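Local coordinates for cytosolic iron-sulfur protein assembly protein 1 (Saccharomyces cerevisiae, PDB 2HES) that is an essential component of the cytosolic iron-sulfur protein assembly machinery, required for maturation of extramitochondrial iron-sulfur proteins, at residues Gly25-Gly30 / Gly319-Trp324; Ser80-Trp85 / Tyr120-Cys125; Val131-Thr136 / Ala166-Ser171; Val177-Asp182 / Gln237-Glu242; Leu273-Glu278 / Thr310-Gly315. One frame throughout, in Å; residues are numbered along the deposited sequence.

In the fold
All five interactions join consecutive blades of a seven-bladed WD40 propeller. Interactions 1, 2, 3 and 5 are buried and set the third strand of one blade against the second strand of the next; their links are between apolar carbons: methyls, a serine CB and, in interaction 1, a phenylalanine ring. Interaction 4 lies farther out, where the third strand 177-183 meets the outermost strand 237-244 of the following blade, and there apolar packing gives way to an amide, a lysine and a water. Interactions 2 and 3 share a sheet through strands 121-126 and 131-135, interactions 3 and 4 through 167-172 and 177-183, and interactions 5 and 1 through 312-316 and 320-325. Interaction 1 packs the last blade against the first, where strand 5-11 closes the ring.

Interaction 1: Gly25-Gly30 / Gly319-Trp324; sequences GILATG and GIVNFW
Leu27 reaches across to Val321 and Phe323 with a single methyl. Its CB and CG touch nothing of 319-324, but with CG anti to the backbone N (chi1 -169°) the branch is aimed at that strand. CD1 stays back, 6.0 Å from Val321 CG1. CD2 makes the contact: it meets Val321 CG1 tip to tip at 4.0 Å and lies 4.1 Å from Phe323 CZ, at an oblique approach to the ring. Val321 CG1 in turn sits over one face of the Phe323 ring, 3.5 Å above its plane and displaced toward the rim, so valine and phenylalanine present a joint apolar surface to the leucine. A looser touch, Thr29 CG2 to Val321 CG2 at 4.3 Å, extends the seam; Thr29 OG1 bonds instead to Tyr13 OH and Lys37 O. Strand 17-23 flanks the contact through Phe20 and Phe22. Strand 320-325 also pairs with strand 5-11, the N-terminal strand that completes the last propeller blade and so closes the ring.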
# COMPACT_ATOMS: atom_id res chain seq x y z
N GLY A 25 7.76 -15.15 3.00
CA GLY A 25 7.13 -15.75 4.18
C GLY A 25 7.14 -14.91 5.43
O GLY A 25 6.87 -15.42 6.51
N ILE A 26 7.44 -13.62 5.32
CA ILE A 26 7.49 -12.76 6.51
C ILE A 26 6.62 -11.50 6.36
O ILE A 26 6.80 -10.74 5.40
CB ILE A 26 8.91 -12.30 6.83
CG1 ILE A 26 9.91 -13.48 6.95
CG2 ILE A 26 8.93 -11.39 8.08
CD1 ILE A 26 11.28 -13.06 7.57
N LEU A 27 5.71 -11.27 7.32
CA LEU A 27 4.92 -10.03 7.37
C LEU A 27 5.59 -9.00 8.28
O LEU A 27 5.79 -9.27 9.47
CB LEU A 27 3.46 -10.32 7.85
CG LEU A 27 2.43 -9.18 7.71
CD1 LEU A 27 2.00 -8.97 6.23
CD2 LEU A 27 1.21 -9.40 8.64
N ALA A 28 5.97 -7.84 7.74
CA ALA A 28 6.43 -6.69 8.55
C ALA A 28 5.23 -5.80 8.90
O ALA A 28 4.40 -5.62 8.05
CB ALA A 28 7.46 -5.87 7.78
N THR A 29 5.14 -5.26 10.11
CA THR A 29 4.02 -4.36 10.51
C THR A 29 4.44 -3.02 11.14
O THR A 29 5.52 -2.93 11.74
CB THR A 29 3.09 -5.09 11.52
OG1 THR A 29 3.79 -5.32 12.76
CG2 THR A 29 2.60 -6.39 10.94
N GLY A 30 3.59 -1.99 11.05
CA GLY A 30 3.85 -0.68 11.61
C GLY A 30 2.63 -0.20 12.37
O GLY A 30 1.50 -0.49 11.98
N GLY A 319 -4.95 -3.22 17.04
CA GLY A 319 -3.59 -3.76 17.15
C GLY A 319 -3.48 -5.23 16.77
O GLY A 319 -2.47 -5.88 17.06
N ILE A 320 -4.50 -5.73 16.09
CA ILE A 320 -4.56 -7.10 15.67
C ILE A 320 -4.35 -7.23 14.16
O ILE A 320 -4.84 -6.39 13.38
CB ILE A 320 -5.95 -7.74 16.08
CG1 ILE A 320 -6.04 -7.84 17.61
CG2 ILE A 320 -6.20 -9.07 15.41
CD1 ILE A 320 -7.21 -8.71 18.11
N VAL A 321 -3.63 -8.26 13.75
CA VAL A 321 -3.67 -8.70 12.36
C VAL A 321 -4.52 -9.95 12.28
O VAL A 321 -4.17 -11.01 12.84
CB VAL A 321 -2.26 -9.01 11.77
CG1 VAL A 321 -2.39 -9.51 10.35
CG2 VAL A 321 -1.40 -7.79 11.82
N ASN A 322 -5.67 -9.84 11.63
CA ASN A 322 -6.46 -11.03 11.35
C ASN A 322 -6.08 -11.64 10.01
O ASN A 322 -5.91 -10.93 9.01
CB ASN A 322 -7.96 -10.71 11.41
CG ASN A 322 -8.42 -10.36 12.80
OD1 ASN A 322 -8.99 -9.28 13.05
ND2 ASN A 322 -8.20 -11.27 13.73
N PHE A 323 -5.98 -12.96 9.99
CA PHE A 323 -5.65 -13.70 8.79
C PHE A 323 -6.88 -14.49 8.41
O PHE A 323 -7.41 -15.24 9.24
CB PHE A 323 -4.49 -14.67 9.02
CG PHE A 323 -3.20 -13.99 9.33
CD1 PHE A 323 -2.35 -13.60 8.29
CD2 PHE A 323 -2.85 -13.73 10.65
CE1 PHE A 323 -1.15 -12.96 8.58
CE2 PHE A 323 -1.64 -13.09 10.95
CZ PHE A 323 -0.79 -12.71 9.91
N TRP A 324 -7.32 -14.30 7.17
CA TRP A 324 -8.57 -14.88 6.69
C TRP A 324 -8.34 -15.78 5.51
O TRP A 324 -7.47 -15.53 4.65
CB TRP A 324 -9.56 -13.80 6.28
CG TRP A 324 -9.69 -12.67 7.24
CD1 TRP A 324 -8.90 -11.57 7.31
CD2 TRP A 324 -10.67 -12.53 8.29
NE1 TRP A 324 -9.32 -10.74 8.30
CE2 TRP A 324 -10.40 -11.31 8.93
CE3 TRP A 324 -11.75 -13.31 8.73
CZ2 TRP A 324 -11.17 -10.85 10.01
CZ3 TRP A 324 -12.51 -12.86 9.80
CH2 TRP A 324 -12.22 -11.63 10.43

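Interaction 2: Ser80-Trp85 / Tyr120-Cys125; sequences STVSIW and YYLATC
Val82 and Ile84, on the third strand of one WD40 propeller blade, face Leu122 and Thr124 on the second strand of the next blade. The closest approach is between Val82 CG2 and Thr124 CG2, 3.9 Å apart, the two side chains meeting at a slant. Val82 chi1 of 176° turns both of its methyls to use: CG1 lies beside the carbonyl carbon and reaches Leu122 CD2 at 4.3 Å, while CG2 takes the threonine. Leu122 CD2 also meets Ile84 CD1, tip to tip at 4.2 Å, so this one methyl lies against both branched residues. The segments run nearly antiparallel (149°) with their axes 10.5 Å apart, too far for backbone pairing; this is the side-chain filling between adjacent propeller sheets, and no hydrogen bond crosses it. Ala74 of strand 72-77 touches both Ile84 and Leu122, and Ile103 of strand 98-103 touches Leu122, so the filling continues across the face of the first blade. Within 80-85, Trp85 NE1 donates to Ser83 OG at 2.9 Å, with the oxygen 21° out of the indole plane.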
# COMPACT_ATOMS: atom_id res chain seq x y z
N SER A 80 9.04 12.20 9.84
CA SER A 80 9.62 12.77 8.62
C SER A 80 10.79 11.92 8.08
O SER A 80 11.32 12.22 7.02
CB SER A 80 10.05 14.23 8.81
OG SER A 80 11.41 14.30 9.25
N THR A 81 11.17 10.88 8.81
CA THR A 81 12.30 10.00 8.40
C THR A 81 11.88 8.62 7.84
O THR A 81 10.71 8.23 7.97
CB THR A 81 13.34 9.80 9.55
OG1 THR A 81 12.87 8.82 10.49
CG2 THR A 81 13.63 11.13 10.27
N VAL A 82 12.82 7.90 7.22
CA VAL A 82 12.61 6.55 6.65
C VAL A 82 13.82 5.67 6.97
O VAL A 82 14.95 6.01 6.59
CB VAL A 82 12.39 6.56 5.08
CG1 VAL A 82 12.27 5.15 4.54
CG2 VAL A 82 11.18 7.38 4.68
N SER A 83 13.61 4.54 7.67
CA SER A 83 14.70 3.62 8.04
C SER A 83 14.83 2.37 7.14
O SER A 83 13.84 1.92 6.58
CB SER A 83 14.50 3.15 9.49
OG SER A 83 13.34 2.32 9.61
N ILE A 84 16.04 1.80 7.04
CA ILE A 84 16.32 0.59 6.21
C ILE A 84 16.94 -0.61 6.97
O ILE A 84 18.02 -0.48 7.54
CB ILE A 84 17.28 0.96 5.03
CG1 ILE A 84 16.70 2.06 4.14
CG2 ILE A 84 17.62 -0.26 4.20
CD1 ILE A 84 15.63 1.60 3.13
N TRP A 85 16.32 -1.79 6.91
CA TRP A 85 16.80 -2.99 7.63
C TRP A 85 17.10 -4.20 6.72
O TRP A 85 16.46 -4.39 5.70
CB TRP A 85 15.77 -3.42 8.69
CG TRP A 85 15.24 -2.29 9.51
CD1 TRP A 85 14.38 -1.31 9.10
CD2 TRP A 85 15.53 -2.01 10.89
NE1 TRP A 85 14.13 -0.43 10.13
CE2 TRP A 85 14.83 -0.84 11.24
CE3 TRP A 85 16.32 -2.64 11.86
CZ2 TRP A 85 14.89 -0.28 12.52
CZ3 TRP A 85 16.37 -2.08 13.14
CH2 TRP A 85 15.66 -0.92 13.46
N TYR A 120 15.36 -1.26 -7.33
CA TYR A 120 16.29 -0.12 -7.33
C TYR A 120 15.74 1.22 -6.89
O TYR A 120 16.50 2.12 -6.61
CB TYR A 120 16.89 0.06 -8.68
CG TYR A 120 17.75 -1.06 -9.12
CD1 TYR A 120 18.74 -1.59 -8.27
CD2 TYR A 120 17.60 -1.59 -10.40
CE1 TYR A 120 19.55 -2.65 -8.70
CE2 TYR A 120 18.42 -2.61 -10.84
CZ TYR A 120 19.38 -3.14 -9.99
OH TYR A 120 20.18 -4.18 -10.44
N TYR A 121 14.42 1.37 -6.85
CA TYR A 121 13.84 2.67 -6.54
C TYR A 121 12.94 2.50 -5.34
O TYR A 121 12.23 1.50 -5.24
CB TYR A 121 13.00 3.17 -7.72
CG TYR A 121 13.81 3.50 -8.94
CD1 TYR A 121 14.89 4.38 -8.88
CD2 TYR A 121 13.47 2.94 -10.18
CE1 TYR A 121 15.63 4.69 -10.05
CE2 TYR A 121 14.19 3.24 -11.33
CZ TYR A 121 15.27 4.11 -11.25
OH TYR A 121 15.98 4.40 -12.40
N LEU A 122 13.07 3.43 -4.42
CA LEU A 122 12.22 3.55 -3.27
C LEU A 122 11.54 4.91 -3.38
O LEU A 122 12.19 5.95 -3.42
CB LEU A 122 13.06 3.44 -1.98
CG LEU A 122 12.28 3.67 -0.68
CD1 LEU A 122 11.34 2.53 -0.48
CD2 LEU A 122 13.24 3.82 0.56
N ALA A 123 10.21 4.88 -3.46
CA ALA A 123 9.39 6.10 -3.41
C ALA A 123 8.92 6.38 -2.00
O ALA A 123 8.56 5.46 -1.26
CB ALA A 123 8.16 5.92 -4.29
N THR A 124 8.91 7.65 -1.63
CA THR A 124 8.38 8.05 -0.34
C THR A 124 7.33 9.15 -0.55
O THR A 124 7.42 9.94 -1.50
CB THR A 124 9.47 8.48 0.67
OG1 THR A 124 10.03 9.76 0.30
CG2 THR A 124 10.58 7.37 0.84
N CYS A 125 6.32 9.22 0.31
CA CYS A 125 5.35 10.32 0.17
C CYS A 125 5.03 10.86 1.54
O CYS A 125 5.32 10.22 2.56
CB CYS A 125 4.07 9.91 -0.56
SG CYS A 125 3.11 8.70 0.35

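Interaction 3: Val131-Thr136 / Ala166-Ser171; sequences VWIWET and ALLASS
Leu168 is the first residue of 166-171 to meet 131-136, and it does so through CD2 alone. With CG anti to the backbone N, the side chain stretches toward the neighbouring blade and its CD2 meets two methyls tip to tip: Val131 CG1 at 3.7 Å and, equally near, Ile133 CD1 at 3.7 Å. Ile133 delivers CD1 by a twice-turned chain (chi1 -53°, chi2 -66°) that folds the methyl round to the leucine. Ala169 points to the other face of its sheet, where it packs beside Ile179. Ser170 faces the gap again, and its CB lies 3.9 Å from Val131 CG2, so Val131 spends one methyl on the leucine and the other on the serine. The oxygen, Ser170 OG, is 4.2 Å from the same CG2 but has polar partners in its own blade, His152 NE2 and Trp180 NE1. Serine, histidine and tryptophan linked in this way are a hallmark of the WD40 repeat. Between the blades the contact is therefore carried by apolar carbons, with no hydrogen bond between the segments, and depends on the fit of methyl groups, while the buried hydroxyl is satisfied inside one blade and the serine meets the valine most closely through its CB.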
# COMPACT_ATOMS: atom_id res chain seq x y z
N VAL A 131 6.20 13.57 -3.46
CA VAL A 131 6.66 12.20 -3.64
C VAL A 131 8.13 12.34 -4.02
O VAL A 131 8.48 13.07 -4.96
CB VAL A 131 5.86 11.50 -4.78
CG1 VAL A 131 6.38 10.06 -5.02
CG2 VAL A 131 4.37 11.40 -4.39
N TRP A 132 8.98 11.68 -3.25
CA TRP A 132 10.42 11.58 -3.52
C TRP A 132 10.76 10.21 -4.11
O TRP A 132 10.18 9.18 -3.73
CB TRP A 132 11.21 11.85 -2.25
CG TRP A 132 11.16 13.29 -1.75
CD1 TRP A 132 10.04 14.12 -1.66
CD2 TRP A 132 12.25 14.04 -1.23
NE1 TRP A 132 10.41 15.34 -1.15
CE2 TRP A 132 11.76 15.31 -0.87
CE3 TRP A 132 13.62 13.76 -1.06
CZ2 TRP A 132 12.58 16.32 -0.34
CZ3 TRP A 132 14.45 14.76 -0.52
CH2 TRP A 132 13.91 16.02 -0.16
N ILE A 133 11.69 10.21 -5.08
CA ILE A 133 12.20 8.96 -5.66
C ILE A 133 13.66 8.84 -5.28
O ILE A 133 14.46 9.78 -5.52
CB ILE A 133 12.06 8.89 -7.22
CG1 ILE A 133 10.63 9.16 -7.69
CG2 ILE A 133 12.52 7.50 -7.72
CD1 ILE A 133 9.65 8.13 -7.28
N TRP A 134 14.00 7.72 -4.65
CA TRP A 134 15.39 7.45 -4.22
C TRP A 134 15.88 6.24 -5.02
O TRP A 134 15.10 5.35 -5.37
CB TRP A 134 15.47 7.15 -2.71
CG TRP A 134 15.14 8.31 -1.76
CD1 TRP A 134 13.89 8.65 -1.25
CD2 TRP A 134 16.07 9.27 -1.22
NE1 TRP A 134 14.02 9.77 -0.44
CE2 TRP A 134 15.33 10.17 -0.41
CE3 TRP A 134 17.46 9.46 -1.34
CZ2 TRP A 134 15.92 11.23 0.29
CZ3 TRP A 134 18.05 10.53 -0.65
CH2 TRP A 134 17.28 11.40 0.17
N GLU A 135 17.18 6.21 -5.33
CA GLU A 135 17.74 5.07 -6.06
C GLU A 135 18.81 4.39 -5.23
O GLU A 135 19.58 5.05 -4.56
CB GLU A 135 18.38 5.54 -7.37
CG GLU A 135 18.89 4.41 -8.24
CD GLU A 135 19.30 4.85 -9.63
OE1 GLU A 135 19.85 5.96 -9.78
OE2 GLU A 135 19.07 4.06 -10.57
N THR A 136 18.88 3.07 -5.31
CA THR A 136 19.95 2.31 -4.66
C THR A 136 20.47 1.23 -5.61
O THR A 136 20.02 1.11 -6.75
CB THR A 136 19.49 1.73 -3.29
OG1 THR A 136 20.61 1.20 -2.56
CG2 THR A 136 18.39 0.64 -3.47
N ALA A 166 8.10 0.51 -14.38
CA ALA A 166 8.56 1.59 -13.52
C ALA A 166 7.49 2.69 -13.63
O ALA A 166 7.69 3.77 -14.19
CB ALA A 166 9.96 2.07 -13.95
N LEU A 167 6.32 2.36 -13.09
CA LEU A 167 5.19 3.28 -13.06
C LEU A 167 4.73 3.35 -11.61
O LEU A 167 4.56 2.29 -10.95
CB LEU A 167 4.09 2.65 -13.93
CG LEU A 167 2.91 3.45 -14.45
CD1 LEU A 167 3.43 4.53 -15.39
CD2 LEU A 167 1.90 2.55 -15.19
N LEU A 168 4.43 4.57 -11.16
CA LEU A 168 4.19 4.81 -9.73
C LEU A 168 2.84 5.50 -9.64
O LEU A 168 2.54 6.38 -10.47
CB LEU A 168 5.25 5.76 -9.19
CG LEU A 168 5.09 6.12 -7.72
CD1 LEU A 168 5.26 4.96 -6.78
CD2 LEU A 168 6.09 7.23 -7.39
N ALA A 169 2.02 5.10 -8.68
CA ALA A 169 0.70 5.76 -8.40
C ALA A 169 0.70 6.37 -7.00
O ALA A 169 0.99 5.66 -6.02
CB ALA A 169 -0.43 4.73 -8.53
N SER A 170 0.33 7.65 -6.89
CA SER A 170 0.24 8.31 -5.58
C SER A 170 -1.20 8.70 -5.35
O SER A 170 -1.88 9.07 -6.32
CB SER A 170 1.14 9.53 -5.50
OG SER A 170 0.87 10.46 -6.51
N SER A 171 -1.66 8.59 -4.13
CA SER A 171 -3.06 8.88 -3.80
C SER A 171 -3.09 9.96 -2.74
O SER A 171 -2.30 9.91 -1.81
CB SER A 171 -3.75 7.63 -3.25
OG SER A 171 -3.80 6.55 -4.18

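Interaction 4: Val177-Asp182 / Gln237-Glu242; sequences VRIWKD and QEWVCE
Ile179 provides the tightly packed part of this contact, meeting Gln237 with one branch and Trp239 with the other. Its CG2 lies 3.7 Å from Gln237 OE1. Its CG1 is 4.1 Å from Trp239 CZ3, an oblique approach to the indole, and the two side chains cross at about a right angle. Trp239 also leans on Leu193 of strand 186-193, so the indole of the outermost strand of one blade covers the outer part of the preceding blade. Gln237 starts with CG anti to its carbonyl carbon (chi1 -66°) and then runs extended, carrying the amide in between the strands; OE1 sits at the edge of the Trp239 ring, in its plane. Toward solvent the packing thins. The straight chain of Lys181 crosses the glutamine nearly perpendicularly, with Lys181 CD 3.9 Å from Gln237 NE2. Beyond it a water accepts from Gln237 NE2 at 3.2 Å and lies near Lys181 NZ, although the 2.4 Å between water and NZ is too short to be trusted in detail. The two ends of the amide thus fare differently: NE2 has a water on the lysine side, whereas OE1 is buried against isoleucine and the indole edge without a polar partner in the model, which would be expected to carry some desolvation cost.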
# COMPACT_ATOMS: atom_id res chain seq x y z
N VAL A 177 -5.60 10.58 -7.78
CA VAL A 177 -4.45 9.69 -7.93
C VAL A 177 -3.60 10.30 -9.07
O VAL A 177 -4.14 10.71 -10.10
CB VAL A 177 -4.89 8.26 -8.30
CG1 VAL A 177 -3.64 7.40 -8.64
CG2 VAL A 177 -5.70 7.63 -7.18
N ARG A 178 -2.27 10.34 -8.89
CA ARG A 178 -1.37 10.75 -9.96
C ARG A 178 -0.51 9.57 -10.37
O ARG A 178 -0.12 8.76 -9.52
CB ARG A 178 -0.49 11.95 -9.57
CG ARG A 178 -1.30 13.25 -9.64
CD ARG A 178 -0.43 14.45 -9.34
NE ARG A 178 -1.25 15.64 -9.39
CZ ARG A 178 -1.28 16.54 -10.36
NH1 ARG A 178 -0.50 16.43 -11.43
NH2 ARG A 178 -2.14 17.56 -10.23
N ILE A 179 -0.24 9.50 -11.66
CA ILE A 179 0.62 8.43 -12.22
C ILE A 179 1.90 9.10 -12.62
O ILE A 179 1.88 10.15 -13.29
CB ILE A 179 -0.08 7.75 -13.47
CG1 ILE A 179 -1.49 7.22 -13.17
CG2 ILE A 179 0.84 6.61 -14.04
CD1 ILE A 179 -1.52 6.19 -12.05
N TRP A 180 3.03 8.47 -12.29
CA TRP A 180 4.32 9.05 -12.54
C TRP A 180 5.16 8.05 -13.30
O TRP A 180 5.10 6.84 -13.01
CB TRP A 180 5.02 9.32 -11.22
CG TRP A 180 4.19 10.10 -10.26
CD1 TRP A 180 3.32 9.57 -9.35
CD2 TRP A 180 4.22 11.52 -10.02
NE1 TRP A 180 2.75 10.59 -8.60
CE2 TRP A 180 3.29 11.79 -8.99
CE3 TRP A 180 4.91 12.61 -10.62
CZ2 TRP A 180 3.03 13.10 -8.51
CZ3 TRP A 180 4.63 13.91 -10.17
CH2 TRP A 180 3.69 14.14 -9.10
N LYS A 181 5.94 8.55 -14.24
CA LYS A 181 6.73 7.70 -15.14
C LYS A 181 8.03 8.43 -15.43
O LYS A 181 8.02 9.64 -15.39
CB LYS A 181 5.97 7.61 -16.46
CG LYS A 181 6.67 6.86 -17.52
CD LYS A 181 5.70 6.63 -18.65
CE LYS A 181 6.39 5.81 -19.74
NZ LYS A 181 5.45 5.17 -20.69
N ASP A 182 9.12 7.72 -15.74
CA ASP A 182 10.34 8.44 -16.12
C ASP A 182 10.67 8.30 -17.59
O ASP A 182 10.32 7.29 -18.23
CB ASP A 182 11.53 8.01 -15.29
CG ASP A 182 12.22 6.79 -15.86
OD1 ASP A 182 11.72 5.68 -15.63
OD2 ASP A 182 13.25 6.97 -16.54
N GLN A 237 -0.46 10.25 -20.42
CA GLN A 237 -1.32 9.06 -20.49
C GLN A 237 -2.76 9.45 -20.31
O GLN A 237 -3.09 10.21 -19.40
CB GLN A 237 -0.95 8.07 -19.39
CG GLN A 237 0.47 7.46 -19.56
CD GLN A 237 0.78 6.37 -18.55
OE1 GLN A 237 0.04 6.15 -17.59
NE2 GLN A 237 1.92 5.66 -18.78
N GLU A 238 -3.62 8.89 -21.16
CA GLU A 238 -5.05 9.08 -21.05
C GLU A 238 -5.60 7.95 -20.22
O GLU A 238 -5.35 6.79 -20.50
CB GLU A 238 -5.70 9.11 -22.42
CG GLU A 238 -5.03 10.14 -23.34
CD GLU A 238 -5.85 10.50 -24.57
OE1 GLU A 238 -6.98 9.96 -24.75
OE2 GLU A 238 -5.35 11.33 -25.36
N TRP A 239 -6.36 8.30 -19.19
CA TRP A 239 -6.91 7.31 -18.27
C TRP A 239 -8.39 7.70 -17.98
O TRP A 239 -8.71 8.92 -17.91
CB TRP A 239 -5.98 7.34 -17.03
CG TRP A 239 -5.86 6.12 -16.35
CD1 TRP A 239 -6.90 5.50 -15.78
CD2 TRP A 239 -4.68 5.29 -16.06
NE1 TRP A 239 -6.50 4.35 -15.17
CE2 TRP A 239 -5.16 4.19 -15.32
CE3 TRP A 239 -3.29 5.34 -16.36
CZ2 TRP A 239 -4.35 3.17 -14.86
CZ3 TRP A 239 -2.47 4.30 -15.88
CH2 TRP A 239 -3.03 3.22 -15.15
N VAL A 240 -9.29 6.71 -17.85
CA VAL A 240 -10.70 7.00 -17.46
C VAL A 240 -11.10 6.07 -16.32
O VAL A 240 -10.48 5.05 -16.16
CB VAL A 240 -11.73 6.83 -18.61
CG1 VAL A 240 -11.41 7.86 -19.71
CG2 VAL A 240 -11.82 5.32 -19.10
N CYS A 241 -12.10 6.46 -15.52
CA CYS A 241 -12.63 5.55 -14.52
C CYS A 241 -13.63 4.66 -15.26
O CYS A 241 -14.62 5.18 -15.84
CB CYS A 241 -13.36 6.35 -13.43
SG CYS A 241 -14.15 5.21 -12.32
N GLU A 242 -13.33 3.37 -15.34
CA GLU A 242 -14.22 2.47 -16.08
C GLU A 242 -15.34 1.87 -15.27
O GLU A 242 -16.32 1.45 -15.83
CB GLU A 242 -13.39 1.37 -16.68
CG GLU A 242 -13.11 0.27 -15.78
CD GLU A 242 -12.70 -0.98 -16.57
OE1 GLU A 242 -13.37 -1.45 -17.49
OE2 GLU A 242 -11.63 -1.44 -16.28
O HOH W 1 3.50 6.44 -21.42

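Interaction 5: Leu273-Glu278 / Thr310-Gly315; sequences LAVYEE and TILATG
Leu273 and Val275 make the apolar touches of this contact, against Thr314 and Leu312 respectively. Both leucine methyls close on one threonine methyl: Leu273 CD2 is 4.0 Å and Leu273 CD1 4.1 Å from Thr314 CG2, the side chains meeting aslant. Farther along, Val275 CG2 lies 3.9 Å from Leu312 CD1. These residues belong to the third strand of one propeller blade and the second strand of the next, and the interblade layer continues on both sides, since Leu312 also packs on Ala265 in the blade of Leu273 and on Val301 and Trp303 in its own. The hydroxyl of Thr314 bonds within its own blade. Its chi1 of 54° sets OG1 between the backbone N and the carbonyl carbon and sends CG2 across to the leucine. OG1 is hydrogen-bonded to His293 NE2 and Trp324 NE1, the threonine, histidine and tryptophan forming the kind of network characteristic of WD40 repeats, while no hydrogen bond joins 273-278 to 310-315.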
# COMPACT_ATOMS: atom_id res chain seq x y z
N LEU A 273 -14.76 -6.10 5.44
CA LEU A 273 -13.84 -6.63 4.44
C LEU A 273 -14.66 -7.22 3.31
O LEU A 273 -15.46 -8.18 3.51
CB LEU A 273 -12.97 -7.75 5.07
CG LEU A 273 -12.14 -8.66 4.16
CD1 LEU A 273 -11.10 -7.86 3.40
CD2 LEU A 273 -11.46 -9.78 4.95
N ALA A 274 -14.47 -6.70 2.10
CA ALA A 274 -15.16 -7.21 0.92
C ALA A 274 -14.18 -7.66 -0.14
O ALA A 274 -13.07 -7.10 -0.23
CB ALA A 274 -16.06 -6.13 0.33
N VAL A 275 -14.60 -8.65 -0.92
CA VAL A 275 -13.87 -9.15 -2.09
C VAL A 275 -14.79 -9.04 -3.29
O VAL A 275 -15.97 -9.37 -3.19
CB VAL A 275 -13.41 -10.63 -1.89
CG1 VAL A 275 -12.63 -11.15 -3.11
CG2 VAL A 275 -12.58 -10.73 -0.61
N TYR A 276 -14.21 -8.63 -4.42
CA TYR A 276 -14.94 -8.42 -5.68
C TYR A 276 -14.32 -9.21 -6.82
O TYR A 276 -13.09 -9.35 -6.90
CB TYR A 276 -14.88 -6.94 -6.07
CG TYR A 276 -15.14 -5.97 -4.97
CD1 TYR A 276 -16.42 -5.42 -4.78
CD2 TYR A 276 -14.11 -5.55 -4.11
CE1 TYR A 276 -16.64 -4.47 -3.78
CE2 TYR A 276 -14.32 -4.60 -3.10
CZ TYR A 276 -15.59 -4.09 -2.91
OH TYR A 276 -15.80 -3.14 -1.94
N GLU A 277 -15.15 -9.70 -7.74
CA GLU A 277 -14.64 -10.49 -8.85
C GLU A 277 -15.22 -9.93 -10.16
O GLU A 277 -16.38 -9.53 -10.18
CB GLU A 277 -15.06 -11.97 -8.67
CG GLU A 277 -14.59 -12.88 -9.78
CD GLU A 277 -15.20 -14.26 -9.71
OE1 GLU A 277 -16.39 -14.37 -9.32
OE2 GLU A 277 -14.47 -15.23 -10.02
N GLU A 278 -14.40 -9.89 -11.22
CA GLU A 278 -14.80 -9.37 -12.53
C GLU A 278 -15.10 -10.55 -13.44
O GLU A 278 -14.21 -11.36 -13.73
CB GLU A 278 -13.66 -8.51 -13.13
CG GLU A 278 -14.06 -7.68 -14.31
CD GLU A 278 -12.89 -6.96 -14.97
OE1 GLU A 278 -11.75 -7.50 -14.93
OE2 GLU A 278 -13.13 -5.88 -15.54
N THR A 310 -3.72 -18.64 -1.71
CA THR A 310 -3.66 -17.23 -1.28
C THR A 310 -4.75 -16.83 -0.26
O THR A 310 -5.90 -17.27 -0.37
CB THR A 310 -3.46 -16.24 -2.52
OG1 THR A 310 -4.30 -15.07 -2.40
CG2 THR A 310 -3.68 -16.93 -3.88
N ILE A 311 -4.35 -16.05 0.75
CA ILE A 311 -5.21 -15.65 1.89
C ILE A 311 -5.22 -14.12 2.11
O ILE A 311 -4.49 -13.40 1.43
CB ILE A 311 -4.81 -16.38 3.21
CG1 ILE A 311 -3.42 -15.98 3.70
CG2 ILE A 311 -4.89 -17.91 3.07
CD1 ILE A 311 -3.46 -15.07 4.90
N LEU A 312 -6.04 -13.63 3.03
CA LEU A 312 -6.10 -12.19 3.26
C LEU A 312 -5.58 -11.83 4.64
O LEU A 312 -5.90 -12.50 5.64
CB LEU A 312 -7.54 -11.64 3.07
CG LEU A 312 -8.02 -11.62 1.62
CD1 LEU A 312 -9.52 -11.92 1.47
CD2 LEU A 312 -7.66 -10.28 1.01
N ALA A 313 -4.81 -10.77 4.73
CA ALA A 313 -4.50 -10.20 6.03
C ALA A 313 -5.14 -8.83 6.18
O ALA A 313 -5.10 -8.02 5.23
CB ALA A 313 -3.00 -10.11 6.22
N THR A 314 -5.71 -8.57 7.37
CA THR A 314 -6.26 -7.27 7.68
C THR A 314 -5.65 -6.75 8.96
O THR A 314 -5.47 -7.52 9.92
CB THR A 314 -7.82 -7.30 7.85
OG1 THR A 314 -8.18 -8.30 8.82
CG2 THR A 314 -8.49 -7.61 6.56
N GLY A 315 -5.37 -5.46 8.97
CA GLY A 315 -4.85 -4.73 10.13
C GLY A 315 -5.74 -3.59 10.62
O GLY A 315 -6.13 -2.69 9.86